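PDB 3QQW: putative citrate lyase from Ralstonia eutropha, which probably acts as a magnesium-dependent carbon-carbon lyase on a CoA thioester, perhaps (S)-citramalyl-CoA. Local coordinates for residues Val221-Cys227 against Phe249-Ile255; Ala23-His27 against Ile260-Val264. All coordinates share one frame; numbering follows the deposited sequence.

Contact 1 (Val221-Cys227 against Phe249-Ile255); sequences VPAHNVC and FLRMWSI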
ATOM      1  N   VAL C 221      -1.645  19.132  -3.897  1.00 38.18           N
ATOM      2  CA  VAL C 221      -2.131  19.241  -2.538  1.00 37.47           C
ATOM      3  C   VAL C 221      -3.152  18.106  -2.261  1.00 40.06           C
ATOM      4  O   VAL C 221      -4.167  18.002  -2.966  1.00 38.43           O
ATOM      5  CB  VAL C 221      -2.741  20.654  -2.267  1.00 39.68           C
ATOM      6  CG1 VAL C 221      -3.544  20.682  -0.970  1.00 37.87           C
ATOM      7  CG2 VAL C 221      -1.655  21.719  -2.256  1.00 40.41           C
ATOM      8  N   PRO C 222      -2.932  17.267  -1.221  1.00 36.09           N
ATOM      9  CA  PRO C 222      -3.966  16.274  -0.872  1.00 35.02           C
ATOM     10  C   PRO C 222      -4.988  16.914   0.084  1.00 38.49           C
ATOM     11  O   PRO C 222      -4.596  17.508   1.081  1.00 37.36           O
ATOM     12  CB  PRO C 222      -3.163  15.138  -0.225  1.00 37.31           C
ATOM     13  CG  PRO C 222      -1.812  15.772   0.169  1.00 42.31           C
ATOM     14  CD  PRO C 222      -1.786  17.202  -0.294  1.00 37.55           C
ATOM     15  N   ALA C 223      -6.299  16.827  -0.241  1.00 36.48           N
ATOM     16  CA  ALA C 223      -7.348  17.404   0.591  1.00 35.93           C
ATOM     17  C   ALA C 223      -8.220  16.334   1.226  1.00 39.47           C
ATOM     18  O   ALA C 223      -8.536  15.301   0.616  1.00 39.33           O
ATOM     19  CB  ALA C 223      -8.192  18.373  -0.198  1.00 36.45           C
ATOM     20  N   HIS C 224      -8.535  16.571   2.514  1.00 35.05           N
ATOM     21  CA  HIS C 224      -9.302  15.650   3.331  1.00 34.56           C
ATOM     22  C   HIS C 224     -10.796  15.939   3.256  1.00 39.70           C
ATOM     23  O   HIS C 224     -11.196  17.070   3.033  1.00 39.09           O
ATOM     24  CB  HIS C 224      -8.806  15.724   4.776  1.00 35.38           C
ATOM     25  CG  HIS C 224      -9.257  14.570   5.627  1.00 38.55           C
ATOM     26  ND1 HIS C 224     -10.170  14.743   6.648  1.00 40.54           N
ATOM     27  CD2 HIS C 224      -8.896  13.264   5.582  1.00 39.22           C
ATOM     28  CE1 HIS C 224     -10.360  13.539   7.163  1.00 40.30           C
ATOM     29  NE2 HIS C 224      -9.615  12.621   6.559  1.00 39.64           N
ATOM     30  N   ASN C 225     -11.619  14.892   3.426  1.00 39.30           N
ATOM     31  CA  ASN C 225     -13.092  14.934   3.482  1.00 39.88           C
ATOM     32  C   ASN C 225     -13.538  15.740   4.718  1.00 42.94           C
ATOM     33  O   ASN C 225     -12.740  15.961   5.628  1.00 41.31           O
ATOM     34  CB  ASN C 225     -13.668  13.506   3.531  1.00 39.93           C
ATOM     35  CG  ASN C 225     -12.923  12.613   4.495  1.00 49.83           C
ATOM     36  OD1 ASN C 225     -11.788  12.212   4.238  1.00 44.12           O
ATOM     37  ND2 ASN C 225     -13.520  12.317   5.636  1.00 36.84           N
ATOM     38  N   VAL C 226     -14.806  16.169   4.741  1.00 40.11           N
ATOM     39  CA  VAL C 226     -15.400  16.971   5.816  1.00 40.82           C
ATOM     40  C   VAL C 226     -15.447  16.230   7.156  1.00 49.17           C
ATOM     41  O   VAL C 226     -15.372  14.990   7.232  1.00 50.18           O
ATOM     42  CB  VAL C 226     -16.849  17.415   5.434  1.00 44.54           C
ATOM     43  CG1 VAL C 226     -16.865  18.311   4.186  1.00 42.81           C
ATOM     44  CG2 VAL C 226     -17.771  16.210   5.237  1.00 44.38           C
ATOM     45  N   CYS C 227     -15.645  17.007   8.214  1.00 47.91           N
ATOM     46  CA  CYS C 227     -15.964  16.480   9.525  1.00 49.00           C
ATOM     47  C   CYS C 227     -17.491  16.491   9.582  1.00 54.86           C
ATOM     48  O   CYS C 227     -18.115  17.469   9.151  1.00 53.70           O
ATOM     49  CB  CYS C 227     -15.331  17.299  10.645  1.00 50.19           C
ATOM     50  SG  CYS C 227     -15.777  16.719  12.312  1.00 56.92           S
ATOM     51  N   PHE C 249      -2.342  15.253   4.873  1.00 38.77           N
ATOM     52  CA  PHE C 249      -3.304  16.118   4.188  1.00 36.53           C
ATOM     53  C   PHE C 249      -2.938  17.553   4.505  1.00 41.88           C
ATOM     54  O   PHE C 249      -2.445  17.824   5.604  1.00 42.18           O
ATOM     55  CB  PHE C 249      -4.741  15.803   4.609  1.00 36.57           C
ATOM     56  CG  PHE C 249      -5.263  14.502   4.052  1.00 35.62           C
ATOM     57  CD1 PHE C 249      -5.899  14.462   2.821  1.00 37.72           C
ATOM     58  CD2 PHE C 249      -5.165  13.328   4.779  1.00 36.56           C
ATOM     59  CE1 PHE C 249      -6.450  13.271   2.331  1.00 37.13           C
ATOM     60  CE2 PHE C 249      -5.697  12.133   4.280  1.00 38.29           C
ATOM     61  CZ  PHE C 249      -6.333  12.110   3.061  1.00 34.50           C
ATOM     62  N   LEU C 250      -3.116  18.469   3.528  1.00 38.06           N
ATOM     63  CA  LEU C 250      -2.715  19.865   3.659  1.00 36.82           C
ATOM     64  C   LEU C 250      -3.889  20.805   3.460  1.00 39.25           C
ATOM     65  O   LEU C 250      -3.746  22.045   3.446  1.00 39.18           O
ATOM     66  CB  LEU C 250      -1.631  20.120   2.594  1.00 36.98           C
ATOM     67  CG  LEU C 250      -0.282  19.434   2.817  1.00 41.22           C
ATOM     68  CD1 LEU C 250       0.633  19.671   1.647  1.00 41.62           C
ATOM     69  CD2 LEU C 250       0.368  19.926   4.097  1.00 38.92           C
ATOM     70  N   ARG C 251      -5.058  20.206   3.282  1.00 34.30           N
ATOM     71  CA  ARG C 251      -6.313  20.909   3.051  1.00 34.11           C
ATOM     72  C   ARG C 251      -7.452  20.019   3.528  1.00 38.23           C
ATOM     73  O   ARG C 251      -7.287  18.804   3.647  1.00 37.03           O
ATOM     74  CB  ARG C 251      -6.433  21.228   1.560  1.00 32.72           C
ATOM     75  CG  ARG C 251      -7.555  22.142   1.125  1.00 35.46           C
ATOM     76  CD  ARG C 251      -7.169  22.563  -0.277  1.00 38.07           C
ATOM     77  NE  ARG C 251      -8.262  23.110  -1.068  1.00 36.43           N
ATOM     78  CZ  ARG C 251      -8.368  24.388  -1.402  1.00 44.04           C
ATOM     79  NH1 ARG C 251      -7.488  25.267  -0.957  1.00 34.65           N
ATOM     80  NH2 ARG C 251      -9.349  24.793  -2.190  1.00 37.57           N
HETATM   81  N   MSE C 252      -8.609  20.633   3.816  1.00 35.95           N
HETATM   82  CA  MSE C 252      -9.792  19.913   4.236  1.00 34.26           C
HETATM   83  C   MSE C 252     -11.016  20.679   3.864  1.00 39.01           C
HETATM   84  O   MSE C 252     -11.060  21.899   4.031  1.00 40.42           O
HETATM   85  CB  MSE C 252      -9.764  19.672   5.748  1.00 36.64           C
HETATM   86  CG  MSE C 252     -10.767  18.646   6.199  1.00 41.35           C
HETATM   87 SE   MSE C 252     -10.428  18.205   8.017  0.75 47.33          SE
HETATM   88  CE  MSE C 252     -12.241  17.744   8.555  1.00 44.77           C
ATOM     89  N   TRP C 253     -12.046  19.950   3.445  1.00 34.74           N
ATOM     90  CA  TRP C 253     -13.342  20.509   3.095  1.00 34.49           C
ATOM     91  C   TRP C 253     -14.112  20.965   4.329  1.00 41.35           C
ATOM     92  O   TRP C 253     -13.982  20.395   5.409  1.00 42.95           O
ATOM     93  CB  TRP C 253     -14.166  19.470   2.338  1.00 33.13           C
ATOM     94  CG  TRP C 253     -13.750  19.225   0.918  1.00 33.89           C
ATOM     95  CD1 TRP C 253     -12.571  19.574   0.328  1.00 36.67           C
ATOM     96  CD2 TRP C 253     -14.521  18.555  -0.087  1.00 33.29           C
ATOM     97  NE1 TRP C 253     -12.565  19.186  -0.990  1.00 36.65           N
ATOM     98  CE2 TRP C 253     -13.758  18.568  -1.278  1.00 37.36           C
ATOM     99  CE3 TRP C 253     -15.825  18.015  -0.122  1.00 34.21           C
ATOM    100  CZ2 TRP C 253     -14.227  18.008  -2.480  1.00 35.68           C
ATOM    101  CZ3 TRP C 253     -16.293  17.475  -1.317  1.00 34.88           C
ATOM    102  CH2 TRP C 253     -15.487  17.445  -2.467  1.00 34.90           C
ATOM    103  N   SER C 254     -14.976  21.953   4.132  1.00 38.37           N
ATOM    104  CA  SER C 254     -15.891  22.477   5.128  1.00 39.21           C
ATOM    105  C   SER C 254     -17.300  22.521   4.540  1.00 46.39           C
ATOM    106  O   SER C 254     -17.460  22.890   3.373  1.00 45.70           O
ATOM    107  CB  SER C 254     -15.450  23.868   5.563  1.00 40.99           C
ATOM    108  OG  SER C 254     -16.488  24.521   6.270  1.00 45.72           O
ATOM    109  N   ILE C 255     -18.310  22.165   5.334  1.00 45.86           N
ATOM    110  CA  ILE C 255     -19.709  22.215   4.886  1.00 46.45           C
ATOM    111  C   ILE C 255     -20.528  23.146   5.779  1.00 52.98           C
ATOM    112  O   ILE C 255     -21.687  23.415   5.481  1.00 54.57           O
ATOM    113  CB  ILE C 255     -20.370  20.827   4.760  1.00 49.63           C
ATOM    114  CG1 ILE C 255     -20.100  19.934   6.001  1.00 51.53           C
ATOM    115  CG2 ILE C 255     -19.976  20.190   3.425  1.00 46.68           C
ATOM    116  CD1 ILE C 255     -20.972  18.673   6.130  1.00 63.78           C
TER
HETATM  117  O   HOH W   1     -15.124  19.758   7.778  1.00 37.30           O
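The imidazole of H224 points its edge at the face of F249, with CD2 directly above the phenyl centre; the ring centroids lie 4.8 Å apart and the planes meet at 72°. CB of H224 adds a CH-pi contact to the same phenyl face. Setting CG of H224 anti to the backbone N (chi1 -164°) brings the ring over F249 and beside M252, a selenomethionine whose extended chain runs alongside and places SE 3.7 Å from H224 ND1, at the imidazole's edge. CE of M252 closes the run 3.8 Å from CB of C227.

Beneath these side chains the backbones run parallel and are joined by three nearly straight hydrogen bonds: L250 N to P222 O (3.0 Å), H224 N to R251 O (2.8 Å) and W253 N to H224 O (3.0 Å). P222 has no N-H to give, but its carbonyl is used. Farther along, a water accepts from C227 N and donates to W253 O, bridging the loop after strand 221-224 to strand 251-254 where the backbones diverge. There V226 CG1 fits against W253 CB at 3.5 Å and also touches I255.

On the other face small A223 meets the aliphatic root of R251, whose guanidinium leads away to salt bridges with E26 and D50. H224 NE2 is hydrogen-bonded to K208, and helix 233-247 covers H224, F249 and M252. W253 bonds D174 through NE1 and lies near R88, a residue predicted to bind the substrate. The arrangement is a beta-alpha-beta unit of a TIM barrel: strands 221-224 and 251-254 lie side by side, joined through helix 233-247.

Contact 2 (Ala23-His27 against Ile260-Val264); sequences AACEH and IQPIV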
ATOM      1  N   ALA C  23      -5.114  27.537   0.374  1.00 38.20           N
ATOM      2  CA  ALA C  23      -5.796  27.669   1.646  1.00 37.07           C
ATOM      3  C   ALA C  23      -6.002  26.291   2.239  1.00 41.59           C
ATOM      4  O   ALA C  23      -6.240  25.315   1.517  1.00 40.26           O
ATOM      5  CB  ALA C  23      -7.129  28.364   1.432  1.00 36.87           C
ATOM      6  N   ALA C  24      -5.883  26.208   3.549  1.00 40.44           N
ATOM      7  CA  ALA C  24      -6.042  24.969   4.323  1.00 39.21           C
ATOM      8  C   ALA C  24      -7.479  24.454   4.296  1.00 39.45           C
ATOM      9  O   ALA C  24      -7.733  23.287   4.578  1.00 38.88           O
ATOM     10  CB  ALA C  24      -5.636  25.252   5.746  1.00 40.75           C
ATOM     11  N   CYS C  25      -8.421  25.329   3.946  1.00 35.33           N
ATOM     12  CA  CYS C  25      -9.839  25.006   3.988  1.00 33.65           C
ATOM     13  C   CYS C  25     -10.562  25.340   2.705  1.00 37.09           C
ATOM     14  O   CYS C  25     -10.311  26.372   2.085  1.00 35.54           O
ATOM     15  CB  CYS C  25     -10.479  25.730   5.172  1.00 33.93           C
ATOM     16  SG  CYS C  25     -12.223  25.339   5.416  1.00 36.87           S
ATOM     17  N   GLU C  26     -11.516  24.483   2.357  1.00 34.86           N
ATOM     18  CA  GLU C  26     -12.354  24.639   1.177  1.00 34.16           C
ATOM     19  C   GLU C  26     -13.794  24.485   1.595  1.00 37.05           C
ATOM     20  O   GLU C  26     -14.218  23.375   1.938  1.00 36.16           O
ATOM     21  CB  GLU C  26     -11.978  23.634   0.078  1.00 34.17           C
ATOM     22  CG  GLU C  26     -12.634  23.968  -1.253  1.00 36.61           C
ATOM     23  CD  GLU C  26     -12.296  23.010  -2.373  1.00 47.22           C
ATOM     24  OE1 GLU C  26     -11.109  22.952  -2.749  1.00 43.18           O
ATOM     25  OE2 GLU C  26     -13.212  22.324  -2.882  1.00 41.42           O
ATOM     26  N   HIS C  27     -14.534  25.599   1.601  1.00 34.18           N
ATOM     27  CA  HIS C  27     -15.921  25.629   2.052  1.00 35.63           C
ATOM     28  C   HIS C  27     -16.895  25.449   0.880  1.00 40.72           C
ATOM     29  O   HIS C  27     -16.761  26.106  -0.149  1.00 39.94           O
ATOM     30  CB  HIS C  27     -16.205  26.927   2.805  1.00 37.86           C
ATOM     31  CG  HIS C  27     -17.555  26.954   3.428  1.00 43.62           C
ATOM     32  ND1 HIS C  27     -17.838  26.221   4.574  1.00 46.72           N
ATOM     33  CD2 HIS C  27     -18.674  27.597   3.030  1.00 46.65           C
ATOM     34  CE1 HIS C  27     -19.114  26.446   4.833  1.00 47.60           C
ATOM     35  NE2 HIS C  27     -19.657  27.271   3.934  1.00 47.96           N
ATOM     36  N   ILE C 260     -14.524  26.250   9.481  1.00 41.67           N
ATOM     37  CA  ILE C 260     -13.442  26.976   8.809  1.00 40.06           C
ATOM     38  C   ILE C 260     -12.261  27.278   9.750  1.00 49.70           C
ATOM     39  O   ILE C 260     -11.167  26.756   9.496  1.00 51.55           O
ATOM     40  CB  ILE C 260     -13.946  28.243   8.066  1.00 40.64           C
ATOM     41  CG1 ILE C 260     -14.966  27.835   6.973  1.00 38.25           C
ATOM     42  CG2 ILE C 260     -12.758  29.063   7.478  1.00 36.47           C
ATOM     43  CD1 ILE C 260     -15.739  28.937   6.339  1.00 36.19           C
ATOM     44  N   GLN C 261     -12.462  28.109  10.791  1.00 47.02           N
ATOM     45  CA  GLN C 261     -11.389  28.475  11.701  1.00 48.52           C
ATOM     46  C   GLN C 261     -10.730  27.230  12.343  1.00 52.42           C
ATOM     47  O   GLN C 261      -9.506  27.156  12.243  1.00 52.26           O
ATOM     48  CB  GLN C 261     -11.854  29.497  12.746  1.00 52.40           C
ATOM     49  CG  GLN C 261     -10.910  30.703  12.866  1.00 72.58           C
ATOM     50  CD  GLN C 261     -10.891  31.600  11.648  1.00 77.58           C
ATOM     51  OE1 GLN C 261     -11.886  32.227  11.297  1.00 72.37           O
ATOM     52  NE2 GLN C 261      -9.750  31.673  10.994  1.00 62.89           N
ATOM     53  N   PRO C 262     -11.452  26.202  12.876  1.00 50.31           N
ATOM     54  CA  PRO C 262     -10.744  25.011  13.415  1.00 50.36           C
ATOM     55  C   PRO C 262      -9.876  24.292  12.365  1.00 51.89           C
ATOM     56  O   PRO C 262      -8.784  23.844  12.707  1.00 52.36           O
ATOM     57  CB  PRO C 262     -11.878  24.095  13.891  1.00 52.22           C
ATOM     58  CG  PRO C 262     -13.023  24.997  14.113  1.00 57.33           C
ATOM     59  CD  PRO C 262     -12.908  26.094  13.103  1.00 51.99           C
ATOM     60  N   ILE C 263     -10.319  24.241  11.088  1.00 45.72           N
ATOM     61  CA  ILE C 263      -9.546  23.595  10.016  1.00 43.68           C
ATOM     62  C   ILE C 263      -8.296  24.430   9.718  1.00 49.19           C
ATOM     63  O   ILE C 263      -7.199  23.863   9.701  1.00 50.40           O
ATOM     64  CB  ILE C 263     -10.379  23.302   8.744  1.00 44.79           C
ATOM     65  CG1 ILE C 263     -11.401  22.161   9.002  1.00 45.03           C
ATOM     66  CG2 ILE C 263      -9.470  22.947   7.547  1.00 44.19           C
ATOM     67  CD1 ILE C 263     -12.556  22.046   7.994  1.00 49.31           C
ATOM     68  N   VAL C 264      -8.450  25.767   9.510  1.00 43.56           N
ATOM     69  CA  VAL C 264      -7.335  26.669   9.210  1.00 42.68           C
ATOM     70  C   VAL C 264      -6.272  26.599  10.337  1.00 50.69           C
ATOM     71  O   VAL C 264      -5.096  26.380  10.052  1.00 49.11           O
ATOM     72  CB  VAL C 264      -7.832  28.125   8.947  1.00 45.91           C
ATOM     73  CG1 VAL C 264      -6.679  29.133   8.936  1.00 46.28           C
ATOM     74  CG2 VAL C 264      -8.634  28.197   7.644  1.00 43.30           C
TER
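C25 pushes its side chain into the inner surface of helix 260-267. Its CB touches I263 CG2 at 3.8 Å and V264 CG2 at 3.9 Å, while SG, carried anti to the backbone N (chi1 -176°), turns toward the first turn of the helix and meets I260 CG1 at 4.0 Å. A thiol is slim enough to sit among three branched side chains. Beside it, I263 CG2 also rests 3.5 Å from the carbonyl O of A24, and the methyl of A24 approaches V264 CA closely because so short a side chain lets the helix backbone come near.

At the other end the fit is thinner. I260 CD1 approaches the H27 imidazole obliquely and off-centre, 4.2 Å from the ring centroid, in a CH-pi contact, the two side chains crossing at about a right angle. H27 turns its polarity elsewhere: ND1 is hydrogen-bonded to OG of S254. The helix's far side takes no part: Q261 starts away from the strand and is partly exposed, as suits an amide.

Strand 25-27 and helix 260-264 run nearly antiparallel, at 158°, with axes 8.7 Å apart. Such a branched aliphatic helix face laid over the outside of the sheet is characteristic of a TIM barrel; here the helix after the last strand packs over the seam between that strand and the first.

Both contacts are buried and share the seam where the barrel closes, since strand 251-254 of contact 1 neighbours strand 25-29 of contact 2 and runs on in the chain to helix 260-267. Contact 1 is strand against strand: backbone hydrogen bonds fix its spacing, and its side chains divide between the helix layer and the polar barrel interior. Contact 2 is strand against helix, built from aliphatic and thiol packing with one CH-pi contact to an imidazole. Several polar links tie them together, among them, besides the salt bridge already made by R251, a hydrogen bond from R251 NH1 to A23 O and a probable one from S254 N to E26 O. In the outer layer, S254 CB packs on C25 SG.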